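Local coordinates for protein LIP (Serratia marcescens, PDB 4A1R) that is a membrane-bound lipoprotein component of the type VI secretion system, probably of the TssJ family, and so likely contributes to the membrane-spanning part of that machine, at residues R34-R39 with N62-S67. Numbering follows the deposited sequence. Where two conformers were deposited one is given.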
loop_
_atom_site.group_PDB
_atom_site.type_symbol
_atom_site.label_atom_id
_atom_site.label_comp_id
_atom_site.label_asym_id
_atom_site.label_seq_id
_atom_site.Cartn_x
_atom_site.Cartn_y
_atom_site.Cartn_z
ATOM N N ARG A 34 -0.197 4.830 4.427
ATOM C CA ARG A 34 -1.411 5.064 3.643
ATOM C C ARG A 34 -1.575 4.025 2.545
ATOM O O ARG A 34 -0.601 3.558 1.976
ATOM C CB ARG A 34 -1.404 6.484 3.089
ATOM C CG ARG A 34 -1.293 7.551 4.189
ATOM C CD ARG A 34 -1.233 8.932 3.574
ATOM N NE ARG A 34 -2.433 9.223 2.799
ATOM C CZ ARG A 34 -2.577 10.253 1.968
ATOM N NH1 ARG A 34 -1.580 11.108 1.756
ATOM N NH2 ARG A 34 -3.727 10.419 1.323
ATOM N N VAL A 35 -2.814 3.658 2.251
ATOM C CA VAL A 35 -3.070 2.642 1.241
ATOM C C VAL A 35 -4.071 3.276 0.319
ATOM O O VAL A 35 -5.121 3.739 0.776
ATOM C CB VAL A 35 -3.600 1.310 1.843
ATOM C CG1 VAL A 35 -4.056 0.364 0.727
ATOM C CG2 VAL A 35 -2.541 0.625 2.685
ATOM N N LEU A 36 -3.725 3.344 -0.970
ATOM C CA LEU A 36 -4.559 4.027 -1.921
ATOM C C LEU A 36 -5.027 3.059 -3.015
ATOM O O LEU A 36 -4.233 2.314 -3.584
ATOM C CB LEU A 36 -3.805 5.223 -2.543
ATOM C CG LEU A 36 -3.425 6.431 -1.653
ATOM C CD1 LEU A 36 -2.398 6.083 -0.600
ATOM C CD2 LEU A 36 -2.827 7.519 -2.529
ATOM N N LEU A 37 -6.322 3.086 -3.320
ATOM C CA LEU A 37 -6.810 2.338 -4.451
ATOM C C LEU A 37 -6.748 3.216 -5.703
ATOM O O LEU A 37 -7.281 4.345 -5.728
ATOM C CB LEU A 37 -8.242 1.856 -4.165
ATOM C CG LEU A 37 -8.809 0.867 -5.168
ATOM C CD1 LEU A 37 -8.182 -0.507 -4.943
ATOM C CD2 LEU A 37 -10.320 0.810 -4.985
ATOM N N LEU A 38 -6.078 2.704 -6.733
ATOM C CA LEU A 38 -5.731 3.495 -7.891
ATOM C C LEU A 38 -6.203 2.890 -9.211
ATOM O O LEU A 38 -6.075 1.675 -9.436
ATOM C CB LEU A 38 -4.195 3.694 -7.974
ATOM C CG LEU A 38 -3.484 4.315 -6.757
ATOM C CD1 LEU A 38 -1.968 4.126 -6.913
ATOM C CD2 LEU A 38 -3.821 5.788 -6.533
ATOM N N ARG A 39 -6.713 3.776 -10.067
ATOM C CA ARG A 39 -7.043 3.483 -11.462
ATOM C C ARG A 39 -5.787 3.240 -12.258
ATOM O O ARG A 39 -5.798 2.487 -13.235
ATOM C CB ARG A 39 -7.745 4.671 -12.103
ATOM C CG ARG A 39 -9.236 4.724 -11.882
ATOM C CD ARG A 39 -9.909 5.475 -13.019
ATOM N NE ARG A 39 -10.857 6.456 -12.508
ATOM C CZ ARG A 39 -12.126 6.199 -12.203
ATOM N NH1 ARG A 39 -12.627 4.982 -12.365
ATOM N NH2 ARG A 39 -12.896 7.167 -11.728
ATOM N N ASN A 62 -8.555 11.693 -11.065
ATOM C CA ASN A 62 -9.390 10.557 -11.422
ATOM C C ASN A 62 -8.663 9.254 -11.163
ATOM O O ASN A 62 -9.290 8.191 -11.113
ATOM C CB ASN A 62 -9.805 10.634 -12.903
ATOM C CG ASN A 62 -10.739 11.796 -13.200
ATOM O OD1 ASN A 62 -11.910 11.788 -12.812
ATOM N ND2 ASN A 62 -10.230 12.793 -13.910
ATOM N N SER A 63 -7.341 9.324 -10.991
ATOM C CA SER A 63 -6.589 8.106 -10.737
ATOM C C SER A 63 -6.807 7.556 -9.323
ATOM O O SER A 63 -6.605 6.376 -9.098
ATOM C CB SER A 63 -5.098 8.225 -11.091
ATOM O OG SER A 63 -4.352 8.851 -10.053
ATOM N N LEU A 64 -7.286 8.394 -8.410
ATOM C CA LEU A 64 -7.503 7.948 -7.045
ATOM C C LEU A 64 -8.950 7.501 -6.794
ATOM O O LEU A 64 -9.885 8.299 -6.793
ATOM C CB LEU A 64 -7.044 9.009 -6.039
ATOM C CG LEU A 64 -7.283 8.722 -4.544
ATOM C CD1 LEU A 64 -6.445 7.570 -4.016
ATOM C CD2 LEU A 64 -7.123 9.977 -3.689
ATOM N N LEU A 65 -9.098 6.208 -6.570
ATOM C CA LEU A 65 -10.389 5.628 -6.266
ATOM C C LEU A 65 -10.719 5.695 -4.794
ATOM O O LEU A 65 -11.822 6.078 -4.423
ATOM C CB LEU A 65 -10.437 4.176 -6.741
ATOM C CG LEU A 65 -10.275 3.974 -8.250
ATOM C CD1 LEU A 65 -10.563 2.528 -8.622
ATOM C CD2 LEU A 65 -11.165 4.937 -9.029
ATOM N N ASP A 66 -9.775 5.313 -3.943
ATOM C CA ASP A 66 -10.086 5.170 -2.516
ATOM C C ASP A 66 -8.785 5.326 -1.727
ATOM O O ASP A 66 -7.740 5.056 -2.280
ATOM C CB ASP A 66 -10.645 3.757 -2.276
ATOM C CG ASP A 66 -11.572 3.689 -1.093
ATOM O OD1 ASP A 66 -11.811 4.740 -0.454
ATOM O OD2 ASP A 66 -12.066 2.578 -0.802
ATOM N N SER A 67 -8.858 5.760 -0.460
ATOM C CA SER A 67 -7.659 5.729 0.422
ATOM C C SER A 67 -7.948 5.467 1.901
ATOM O O SER A 67 -9.015 5.803 2.422
ATOM C CB SER A 67 -6.812 6.986 0.258
ATOM O OG SER A 67 -7.567 8.087 0.652
#
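Leu37 faces both Leu65 and Asp66 across an antiparallel pair of strands, and its carbonyl oxygen accepts from two amides: Leu65 N at 2.7 Å and Asp66 N, more loosely, at 3.2 Å from Leu37 O. Both donors come from the same face of the carbonyl plane. This is a classic beta bulge on strand 64-72, where the extra residue, Leu65, takes a helix-like backbone and shifts the register by one. Leu37 N returns a bond to Asp66 O, and past the bulge Arg39 N donates to Ser63 O at 2.8 Å.

Leu37 swings CG away from its own amide nitrogen (chi1 -171°), which lays CD2 against Leu65 CB, 3.8 Å away. Leucine suits this buried place, covered also by Ile92 of strand 91-96 and by Ala89. Asp66 shares that face and meets Leu37 CB through its own CB; the residue is exposed, which suits a charged group. Leu65 carries its branch on to Arg39, whose guanidinium it covers: Leu65 CD2 sits over the centre of one face, 3.5 Å above the plane. Arg39 NE reaches Asn62 O near the guanidinium edge but tilted out of its plane, a bent bond (133° at the hydrogen) that links the residue just past the end of strand 31-38 to the 3-10 segment leading into strand 64-72. Arginine fits here because its flat cation can lie against a methyl while NE bonds to a carbonyl and NH1 forms a salt bridge with Asp88.

On the other face of the sheet, Leu64 CD1 packs against Leu36 CB (3.8 Å) and Leu38 CD2, an apolar patch continued by Phe44 of helix 42-46 and Leu60 of helix 49-60. Those two helices connect the paired strands. In this four-stranded antiparallel sheet of the beta-sandwich, strand 64-72 is outermost within the chain, next to 31-38, which pairs on its other side with 91-96.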